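PDB 5ZLI: glutamine synthetase from Helicobacter pylori, which belongs to the type I-beta glutamine synthetases, twelve-subunit enzymes in which each chain joins a beta-Grasp domain to a larger catalytic domain. Local coordinates for residues B[13-18]-B[82-87]; B[25-30]-B[43-48]; B[51-56]-B[77-82]. All blocks are in the same frame, centred on the assembly; numbering follows the deposited sequence.

Contact 1: residues B[13-18]-B[82-87]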
loop_
_atom_site.group_PDB
_atom_site.type_symbol
_atom_site.label_atom_id
_atom_site.label_comp_id
_atom_site.label_asym_id
_atom_site.label_seq_id
_atom_site.Cartn_x
_atom_site.Cartn_y
_atom_site.Cartn_z
ATOM N N LYS B 13 -19.163 49.618 38.955
ATOM C CA LYS B 13 -18.726 50.724 38.110
ATOM C C LYS B 13 -17.326 50.473 37.565
ATOM O O LYS B 13 -17.112 50.423 36.345
ATOM C CB LYS B 13 -18.776 52.042 38.893
ATOM C CG LYS B 13 -18.275 53.244 38.100
ATOM C CD LYS B 13 -18.974 54.538 38.482
ATOM C CE LYS B 13 -18.614 55.654 37.498
ATOM N NZ LYS B 13 -17.295 56.266 37.798
ATOM N N GLU B 14 -16.357 50.300 38.463
ATOM C CA GLU B 14 -14.972 50.224 38.031
ATOM C C GLU B 14 -14.751 49.010 37.164
ATOM O O GLU B 14 -13.859 49.003 36.308
ATOM C CB GLU B 14 -14.053 50.183 39.237
ATOM C CG GLU B 14 -14.292 49.000 40.143
ATOM C CD GLU B 14 -13.258 48.943 41.235
ATOM O OE1 GLU B 14 -12.382 48.063 41.156
ATOM O OE2 GLU B 14 -13.293 49.801 42.147
ATOM N N PHE B 15 -15.560 47.979 37.375
ATOM C CA PHE B 15 -15.503 46.817 36.507
ATOM C C PHE B 15 -15.901 47.193 35.089
ATOM O O PHE B 15 -15.260 46.760 34.132
ATOM C CB PHE B 15 -16.400 45.723 37.071
ATOM C CG PHE B 15 -16.761 44.676 36.086
ATOM C CD1 PHE B 15 -17.823 44.852 35.217
ATOM C CD2 PHE B 15 -16.033 43.503 36.035
ATOM C CE1 PHE B 15 -18.141 43.893 34.316
ATOM C CE2 PHE B 15 -16.342 42.529 35.148
ATOM C CZ PHE B 15 -17.403 42.717 34.284
ATOM N N PHE B 16 -16.969 47.987 34.934
ATOM C CA PHE B 16 -17.376 48.458 33.610
ATOM C C PHE B 16 -16.300 49.277 32.924
ATOM O O PHE B 16 -16.196 49.263 31.688
ATOM C CB PHE B 16 -18.628 49.310 33.701
ATOM C CG PHE B 16 -19.851 48.601 33.322
ATOM C CD1 PHE B 16 -20.475 47.758 34.213
ATOM C CD2 PHE B 16 -20.365 48.746 32.053
ATOM C CE1 PHE B 16 -21.624 47.086 33.849
ATOM C CE2 PHE B 16 -21.503 48.083 31.679
ATOM C CZ PHE B 16 -22.136 47.246 32.577
ATOM N N GLU B 17 -15.535 50.045 33.693
ATOM C CA GLU B 17 -14.490 50.861 33.088
ATOM C C GLU B 17 -13.289 50.009 32.691
ATOM O O GLU B 17 -12.657 50.255 31.657
ATOM C CB GLU B 17 -14.085 51.969 34.058
ATOM C CG GLU B 17 -12.818 52.738 33.672
ATOM C CD GLU B 17 -11.532 52.158 34.271
ATOM O OE1 GLU B 17 -10.453 52.739 34.025
ATOM O OE2 GLU B 17 -11.593 51.124 34.979
ATOM N N PHE B 18 -12.964 49.010 33.512
ATOM C CA PHE B 18 -11.960 48.014 33.153
ATOM C C PHE B 18 -12.247 47.426 31.774
ATOM O O PHE B 18 -11.329 47.215 30.971
ATOM C CB PHE B 18 -11.956 46.948 34.255
ATOM C CG PHE B 18 -11.071 45.749 34.012
ATOM C CD1 PHE B 18 -9.718 45.787 34.298
ATOM C CD2 PHE B 18 -11.615 44.551 33.597
ATOM C CE1 PHE B 18 -8.919 44.661 34.115
ATOM C CE2 PHE B 18 -10.820 43.430 33.416
ATOM C CZ PHE B 18 -9.473 43.489 33.674
ATOM N N VAL B 82 -14.421 39.939 41.864
ATOM C CA VAL B 82 -13.068 39.830 42.390
ATOM C C VAL B 82 -12.329 38.809 41.543
ATOM O O VAL B 82 -12.913 37.831 41.062
ATOM C CB VAL B 82 -13.015 39.429 43.881
ATOM C CG1 VAL B 82 -13.610 40.534 44.751
ATOM C CG2 VAL B 82 -13.716 38.094 44.100
ATOM N N ARG B 83 -11.030 39.052 41.367
ATOM C CA ARG B 83 -10.113 38.168 40.655
ATOM C C ARG B 83 -10.563 37.889 39.224
ATOM O O ARG B 83 -10.158 36.879 38.626
ATOM C CB ARG B 83 -9.896 36.862 41.423
ATOM C CG ARG B 83 -9.151 37.117 42.720
ATOM C CD ARG B 83 -8.932 35.853 43.499
ATOM N NE ARG B 83 -10.207 35.331 43.965
ATOM C CZ ARG B 83 -10.887 35.831 44.985
ATOM N NH1 ARG B 83 -10.431 36.891 45.660
ATOM N NH2 ARG B 83 -12.038 35.272 45.317
ATOM N N TYR B 84 -11.392 38.764 38.655
ATOM C CA TYR B 84 -11.689 38.648 37.239
ATOM C C TYR B 84 -10.406 38.856 36.432
ATOM O O TYR B 84 -9.366 39.256 36.961
ATOM C CB TYR B 84 -12.806 39.617 36.813
ATOM C CG TYR B 84 -12.635 41.081 37.153
ATOM C CD1 TYR B 84 -11.768 41.882 36.434
ATOM C CD2 TYR B 84 -13.402 41.680 38.146
ATOM C CE1 TYR B 84 -11.625 43.225 36.716
ATOM C CE2 TYR B 84 -13.267 43.044 38.447
ATOM C CZ TYR B 84 -12.372 43.806 37.717
ATOM O OH TYR B 84 -12.202 45.143 37.956
ATOM N N PHE B 85 -10.447 38.470 35.166
ATOM C CA PHE B 85 -9.245 38.583 34.370
ATOM C C PHE B 85 -9.605 38.492 32.909
ATOM O O PHE B 85 -10.583 37.840 32.542
ATOM C CB PHE B 85 -8.265 37.487 34.739
ATOM C CG PHE B 85 -8.789 36.114 34.509
ATOM C CD1 PHE B 85 -9.696 35.536 35.398
ATOM C CD2 PHE B 85 -8.331 35.355 33.436
ATOM C CE1 PHE B 85 -10.183 34.218 35.199
ATOM C CE2 PHE B 85 -8.783 34.053 33.240
ATOM C CZ PHE B 85 -9.721 33.489 34.123
ATOM N N ILE B 86 -8.797 39.134 32.071
ATOM C CA ILE B 86 -8.973 38.966 30.634
ATOM C C ILE B 86 -8.453 37.601 30.206
ATOM O O ILE B 86 -7.287 37.259 30.451
ATOM C CB ILE B 86 -8.261 40.087 29.869
ATOM C CG1 ILE B 86 -8.994 41.413 30.087
ATOM C CG2 ILE B 86 -8.111 39.712 28.434
ATOM C CD1 ILE B 86 -8.395 42.615 29.329
ATOM N N ASP B 87 -9.297 36.833 29.528
ATOM C CA ASP B 87 -8.883 35.528 29.031
ATOM C C ASP B 87 -7.899 35.693 27.878
ATOM O O ASP B 87 -8.270 36.260 26.833
ATOM C CB ASP B 87 -10.126 34.749 28.622
ATOM C CG ASP B 87 -9.856 33.280 28.403
ATOM O OD1 ASP B 87 -8.688 32.876 28.480
ATOM O OD2 ASP B 87 -10.833 32.509 28.248
#
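Tyr84 reaches from its strand into the space between Phe15 and Phe18, which stand one turn apart on the helix, and the three rings form an aromatic cluster. Its ring meets the two phenylalanines differently. Phe15 points an edge at a face of Tyr84 in a T-shaped pair, with planes at 85° and centroids 5.2 Å apart, and the touching atoms are Phe15 CD2 and Tyr84 CE2 at 3.7 Å. Phe18 is met otherwise: Tyr84 CE1 lies over a face of its ring, nearer the rim than the centre and 3.4 Å from Phe18 CD2, yet the two ring planes make an oblique pair, with centroids 4.8 Å apart. The bond from Tyr84 CA to CB already points at the helix, and a chi1 of 53°, with CG between the backbone N and the carbonyl carbon, carries the ring in between Phe15 and Phe18. The contact illustrates how a helix is packed against strand 84-87 of the beta-Grasp sheet: helix segment 13-18 runs nearly parallel to 84-87, at 15° in direction and 11.2 Å between axes, and side chains bridge the gap. The strand is hydrogen-bonded to strand 94-103, whose Val95 also touches Phe18, while Phe15 continues inward onto Leu53. The cluster of Tyr84, Phe15 and Phe18 is thus the firmly packed part. Toward the outside the packing thins to a loose rim. Ile86 adds only its CG1, 4.2 Å from Phe18 CZ, a marginal touch beside a ring that is itself partly exposed. The exposed Glu14 brings OE1 to 4.3 Å from Tyr84 OH, too long for a bond, so carboxylate and hydroxyl are merely neighbours at the surface of the protein.

Contact 2: residues B[25-30]-B[43-48]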
loop_
_atom_site.group_PDB
_atom_site.type_symbol
_atom_site.label_atom_id
_atom_site.label_comp_id
_atom_site.label_asym_id
_atom_site.label_seq_id
_atom_site.Cartn_x
_atom_site.Cartn_y
_atom_site.Cartn_z
ATOM N N GLU B 25 -15.231 42.463 24.551
ATOM C CA GLU B 25 -16.398 42.244 23.748
ATOM C C GLU B 25 -17.258 41.126 24.263
ATOM O O GLU B 25 -18.385 40.995 23.792
ATOM C CB GLU B 25 -15.992 41.997 22.308
ATOM C CG GLU B 25 -15.064 43.074 21.831
ATOM C CD GLU B 25 -15.132 43.212 20.334
ATOM O OE1 GLU B 25 -14.968 42.160 19.681
ATOM O OE2 GLU B 25 -15.379 44.337 19.817
ATOM N N PHE B 26 -16.755 40.311 25.192
ATOM C CA PHE B 26 -17.540 39.236 25.776
ATOM C C PHE B 26 -17.187 39.121 27.247
ATOM O O PHE B 26 -16.020 39.258 27.629
ATOM C CB PHE B 26 -17.303 37.916 25.030
ATOM C CG PHE B 26 -17.821 37.954 23.636
ATOM C CD1 PHE B 26 -17.025 38.428 22.599
ATOM C CD2 PHE B 26 -19.132 37.619 23.366
ATOM C CE1 PHE B 26 -17.529 38.535 21.306
ATOM C CE2 PHE B 26 -19.638 37.712 22.088
ATOM C CZ PHE B 26 -18.834 38.167 21.052
ATOM N N VAL B 27 -18.194 38.848 28.070
ATOM C CA VAL B 27 -17.980 38.607 29.486
ATOM C C VAL B 27 -18.310 37.137 29.740
ATOM O O VAL B 27 -19.435 36.681 29.482
ATOM C CB VAL B 27 -18.826 39.552 30.360
ATOM C CG1 VAL B 27 -18.567 39.320 31.840
ATOM C CG2 VAL B 27 -18.530 40.993 30.031
ATOM N N ASP B 28 -17.337 36.412 30.277
ATOM C CA ASP B 28 -17.380 34.961 30.412
ATOM C C ASP B 28 -17.656 34.673 31.889
ATOM O O ASP B 28 -16.746 34.631 32.719
ATOM C CB ASP B 28 -16.052 34.339 29.926
ATOM C CG ASP B 28 -16.204 32.887 29.461
ATOM O OD1 ASP B 28 -17.347 32.481 29.137
ATOM O OD2 ASP B 28 -15.174 32.164 29.392
ATOM N N PHE B 29 -18.931 34.497 32.224
ATOM C CA PHE B 29 -19.299 34.233 33.608
ATOM C C PHE B 29 -18.986 32.784 33.891
ATOM O O PHE B 29 -19.571 31.897 33.266
ATOM C CB PHE B 29 -20.776 34.506 33.848
ATOM C CG PHE B 29 -21.180 35.893 33.527
ATOM C CD1 PHE B 29 -20.629 36.944 34.218
ATOM C CD2 PHE B 29 -22.133 36.156 32.575
ATOM C CE1 PHE B 29 -20.986 38.263 33.942
ATOM C CE2 PHE B 29 -22.508 37.466 32.296
ATOM C CZ PHE B 29 -21.929 38.525 32.977
ATOM N N ARG B 30 -18.119 32.529 34.859
ATOM C CA ARG B 30 -17.718 31.162 35.130
ATOM C C ARG B 30 -18.116 30.726 36.533
ATOM O O ARG B 30 -18.126 31.528 37.477
ATOM C CB ARG B 30 -16.249 30.997 34.906
ATOM C CG ARG B 30 -15.937 31.196 33.473
ATOM C CD ARG B 30 -14.641 30.558 33.103
ATOM N NE ARG B 30 -14.363 30.867 31.717
ATOM C CZ ARG B 30 -13.192 30.665 31.153
ATOM N NH1 ARG B 30 -12.214 30.165 31.892
ATOM N NH2 ARG B 30 -13.003 30.976 29.870
ATOM N N TYR B 43 -21.636 36.596 27.611
ATOM C CA TYR B 43 -22.573 37.635 27.207
ATOM C C TYR B 43 -21.850 38.612 26.306
ATOM O O TYR B 43 -20.713 38.997 26.583
ATOM C CB TYR B 43 -23.175 38.385 28.395
ATOM C CG TYR B 43 -24.521 37.869 28.884
ATOM C CD1 TYR B 43 -24.617 36.871 29.870
ATOM C CD2 TYR B 43 -25.706 38.408 28.383
ATOM C CE1 TYR B 43 -25.858 36.425 30.326
ATOM C CE2 TYR B 43 -26.944 37.962 28.828
ATOM C CZ TYR B 43 -27.014 36.976 29.798
ATOM O OH TYR B 43 -28.255 36.560 30.222
ATOM N N SER B 44 -22.491 38.956 25.204
ATOM C CA SER B 44 -21.991 40.014 24.357
ATOM C C SER B 44 -21.963 41.287 25.179
ATOM O O SER B 44 -23.012 41.741 25.655
ATOM C CB SER B 44 -22.924 40.155 23.141
ATOM O OG SER B 44 -22.430 41.019 22.119
ATOM N N PHE B 45 -20.764 41.823 25.428
ATOM C CA PHE B 45 -20.675 43.049 26.213
ATOM C C PHE B 45 -21.541 44.094 25.520
ATOM O O PHE B 45 -21.845 43.993 24.324
ATOM C CB PHE B 45 -19.227 43.536 26.332
ATOM C CG PHE B 45 -19.059 44.848 27.086
ATOM C CD1 PHE B 45 -19.079 44.884 28.468
ATOM C CD2 PHE B 45 -18.900 46.047 26.402
ATOM C CE1 PHE B 45 -18.917 46.086 29.154
ATOM C CE2 PHE B 45 -18.743 47.253 27.088
ATOM C CZ PHE B 45 -18.749 47.268 28.454
ATOM N N GLY B 46 -21.939 45.113 26.261
ATOM C CA GLY B 46 -22.776 46.125 25.679
ATOM C C GLY B 46 -24.232 45.760 25.813
ATOM O O GLY B 46 -25.092 46.638 25.820
ATOM N N ALA B 47 -24.512 44.469 25.895
ATOM C CA ALA B 47 -25.813 43.957 26.248
ATOM C C ALA B 47 -25.861 43.684 27.732
ATOM O O ALA B 47 -26.840 43.115 28.233
ATOM C CB ALA B 47 -26.105 42.678 25.455
ATOM N N LEU B 48 -24.849 44.152 28.450
ATOM C CA LEU B 48 -24.750 43.969 29.885
ATOM C C LEU B 48 -25.352 45.153 30.598
ATOM O O LEU B 48 -25.000 46.302 30.316
ATOM C CB LEU B 48 -23.313 43.803 30.363
ATOM C CG LEU B 48 -22.829 42.387 30.591
ATOM C CD1 LEU B 48 -21.524 42.480 31.355
ATOM C CD2 LEU B 48 -23.868 41.673 31.404
#
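Val27 and Tyr43 are a hydrogen-bonded antiparallel pair, their backbones joined twice, by Val27 N to Tyr43 O and by Tyr43 N to Val27 O, both at 2.9 Å, while Phe26 and Ser44 next to them are a non-hydrogen-bonded pair. A third bond, Phe45 N to Glu25 O at 3.0 Å, extends the ladder past the end of the strand. The chain then turns away through a type II turn from Ser44 to Ala47, with Gly46 supplying the positive phi of its third position. The two faces of this hairpin have different tasks. On the side of Val27 and Tyr43 the packing is apolar: a chi1 of -178° puts Val27 CG1 anti to the backbone N and leaves CG2 facing Leu48, whose CD1 it meets at 3.6 Å, the two side chains crossing at about a right angle. Phe29 presents ring edge to both its partners, with Leu48 CD2 4.0 Å from Phe29 CZ and Tyr43 CD1 beside Phe29 CE2. The Phe29 and Tyr43 rings thus meet rim to rim, neither lying over the other's face, and Ile57 and Val97 continue this core. On the side of Phe26 and Ser44, Phe26 CD2 lies 3.9 Å from Ser44 CA, and the second subunit takes over: Ser44 OG is hydrogen-bonded to Thr217 of that subunit and Phe26 packs on its Thr204. Glu25 forms a salt bridge with Lys208 of the second subunit, and Tyr43 pairs with one of its strands. The chemistry implies that backbone pairing both fixes the register of the hairpin and runs on across the interface, while hydrocarbon contacts fill the domain core and Glu25, Ser44 and Phe26 join the subunits.

Contact 3: residues B[51-56]-B[77-82]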
loop_
_atom_site.group_PDB
_atom_site.type_symbol
_atom_site.label_atom_id
_atom_site.label_comp_id
_atom_site.label_asym_id
_atom_site.label_seq_id
_atom_site.Cartn_x
_atom_site.Cartn_y
_atom_site.Cartn_z
ATOM N N GLY B 51 -27.899 46.193 36.153
ATOM C CA GLY B 51 -28.810 45.341 36.905
ATOM C C GLY B 51 -28.520 43.854 36.812
ATOM O O GLY B 51 -28.862 43.093 37.726
ATOM N N MET B 52 -27.948 43.405 35.689
ATOM C CA MET B 52 -27.626 41.992 35.519
ATOM C C MET B 52 -26.470 41.558 36.411
ATOM O O MET B 52 -26.323 40.361 36.673
ATOM C CB MET B 52 -27.284 41.716 34.059
ATOM C CG MET B 52 -28.079 40.623 33.408
ATOM S SD MET B 52 -28.784 41.302 31.913
ATOM C CE MET B 52 -27.296 41.657 31.011
ATOM N N LEU B 53 -25.687 42.506 36.939
ATOM C CA LEU B 53 -24.611 42.182 37.866
ATOM C C LEU B 53 -25.090 42.171 39.296
ATOM O O LEU B 53 -24.362 41.699 40.182
ATOM C CB LEU B 53 -23.456 43.183 37.727
ATOM C CG LEU B 53 -22.658 43.186 36.422
ATOM C CD1 LEU B 53 -21.449 44.126 36.473
ATOM C CD2 LEU B 53 -22.186 41.749 36.163
ATOM N N LYS B 54 -26.305 42.656 39.518
ATOM C CA LYS B 54 -26.932 42.621 40.820
ATOM C C LYS B 54 -27.904 41.460 40.839
ATOM O O LYS B 54 -27.637 40.436 41.480
ATOM C CB LYS B 54 -27.633 43.946 41.108
ATOM C CG LYS B 54 -26.708 45.074 41.593
ATOM C CD LYS B 54 -27.043 45.539 43.031
ATOM C CE LYS B 54 -26.346 44.681 44.104
ATOM N NZ LYS B 54 -26.772 44.992 45.516
ATOM N N GLU B 55 -29.018 41.609 40.115
ATOM C CA GLU B 55 -29.996 40.533 40.038
ATOM C C GLU B 55 -29.304 39.227 39.675
ATOM O O GLU B 55 -29.288 38.277 40.468
ATOM C CB GLU B 55 -31.114 40.884 39.043
ATOM C CG GLU B 55 -32.239 41.755 39.651
ATOM C CD GLU B 55 -33.495 41.892 38.765
ATOM O OE1 GLU B 55 -34.600 41.552 39.254
ATOM O OE2 GLU B 55 -33.388 42.326 37.588
ATOM N N GLY B 56 -28.625 39.203 38.534
ATOM C CA GLY B 56 -27.867 38.026 38.183
ATOM C C GLY B 56 -28.122 37.538 36.775
ATOM O O GLY B 56 -28.732 38.208 35.936
ATOM N N LEU B 77 -27.086 33.042 38.193
ATOM C CA LEU B 77 -25.679 33.255 38.475
ATOM C C LEU B 77 -25.483 34.612 39.122
ATOM O O LEU B 77 -26.024 35.616 38.660
ATOM C CB LEU B 77 -24.815 33.150 37.224
ATOM C CG LEU B 77 -24.864 31.738 36.666
ATOM C CD1 LEU B 77 -24.092 31.633 35.366
ATOM C CD2 LEU B 77 -24.337 30.750 37.707
ATOM N N THR B 78 -24.755 34.618 40.214
ATOM C CA THR B 78 -24.416 35.862 40.873
ATOM C C THR B 78 -22.942 36.145 40.660
ATOM O O THR B 78 -22.091 35.440 41.232
ATOM C CB THR B 78 -24.721 35.838 42.363
ATOM O OG1 THR B 78 -25.886 35.041 42.610
ATOM C CG2 THR B 78 -24.911 37.301 42.835
ATOM N N PRO B 79 -22.594 37.120 39.829
ATOM C CA PRO B 79 -21.179 37.404 39.594
ATOM C C PRO B 79 -20.533 37.992 40.839
ATOM O O PRO B 79 -21.142 38.787 41.556
ATOM C CB PRO B 79 -21.209 38.411 38.439
ATOM C CG PRO B 79 -22.593 38.286 37.832
ATOM C CD PRO B 79 -23.477 37.945 38.981
ATOM N N ASP B 80 -19.314 37.537 41.131
ATOM C CA ASP B 80 -18.461 38.153 42.146
ATOM C C ASP B 80 -17.350 38.906 41.412
ATOM O O ASP B 80 -16.591 38.314 40.634
ATOM C CB ASP B 80 -17.909 37.117 43.133
ATOM C CG ASP B 80 -17.272 37.760 44.373
ATOM O OD1 ASP B 80 -17.205 39.009 44.444
ATOM O OD2 ASP B 80 -16.881 37.024 45.306
ATOM N N LEU B 81 -17.264 40.212 41.638
ATOM C CA LEU B 81 -16.326 41.005 40.861
ATOM C C LEU B 81 -14.993 41.114 41.590
ATOM O O LEU B 81 -14.486 42.193 41.873
ATOM C CB LEU B 81 -16.918 42.366 40.543
ATOM C CG LEU B 81 -18.087 42.154 39.583
ATOM C CD1 LEU B 81 -18.868 43.436 39.285
ATOM C CD2 LEU B 81 -17.576 41.504 38.322
ATOM N N VAL B 82 -14.421 39.939 41.864
ATOM C CA VAL B 82 -13.068 39.830 42.390
ATOM C C VAL B 82 -12.329 38.809 41.543
ATOM O O VAL B 82 -12.913 37.831 41.062
ATOM C CB VAL B 82 -13.015 39.429 43.881
ATOM C CG1 VAL B 82 -13.610 40.534 44.751
ATOM C CG2 VAL B 82 -13.716 38.094 44.100
#
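The puckered ring of Pro79 takes the place of a flat group here, for no aromatic ring takes part across the two segments. Leu53 CD2 meets the CB-CG side of the pucker, 3.9 Å from Pro79 CG and 4.2 Å from Pro79 CB. The carbonyl of the same leucine lies obliquely beyond another corner of the ring, its O 4.0 Å from Pro79 CD. Val97, Cys99 and Ile57 of neighbouring strands also pack on the proline. The other branch of Leu53 serves a second partner: CD1 meets Leu81 CD1 at 3.9 Å, the side chains crossing at about a right angle. A chi1 of -67° sets Leu53 CG anti to the carbonyl carbon, and from there the two methyls part, one to Pro79 and one to Leu81, residues on the same side of strand 74-81. In the beta-Grasp domain this is a connection packing on the sheet it helps to build: residues 51-56 lead into strand 57-60, which pairs antiparallel with 74-81, and Leu77 is already hydrogen-bonded to Ile57. Just before that ladder begins, Gly56 lays its CA close to Leu77 O; having no CB to press on that oxygen or on the carbonyl O of Glu55, it can take up its phi of 131°. The loop is held in a helix-like turn by Gly51 O, which accepts from both Lys54 N and Glu55 N. Leu81 is the centre of an inverse gamma turn, just before the chain turns its corner, and Ile12 of helix 9-20 touches both Leu81 and Leu53.

From the N terminus, helix 9-20 opens the longest loop, which contact 1 closes when the chain returns at strand 84-87. Within it lie the other two: contact 2 closes the short hairpin of strands 26-32 and 38-44, and contact 3, following in series, joins the loop before strand 57-60 to strand 74-81. None crosses another. All three reach the same beta-Grasp sheet, and they touch: Phe15 of contact 1 packs on Leu53 and Leu81 of contact 3, Phe16 on Phe45 of contact 2, and Asp87 forms a salt bridge with Arg30. Helix, hairpin and connecting loop are thus tied to one another and to that sheet.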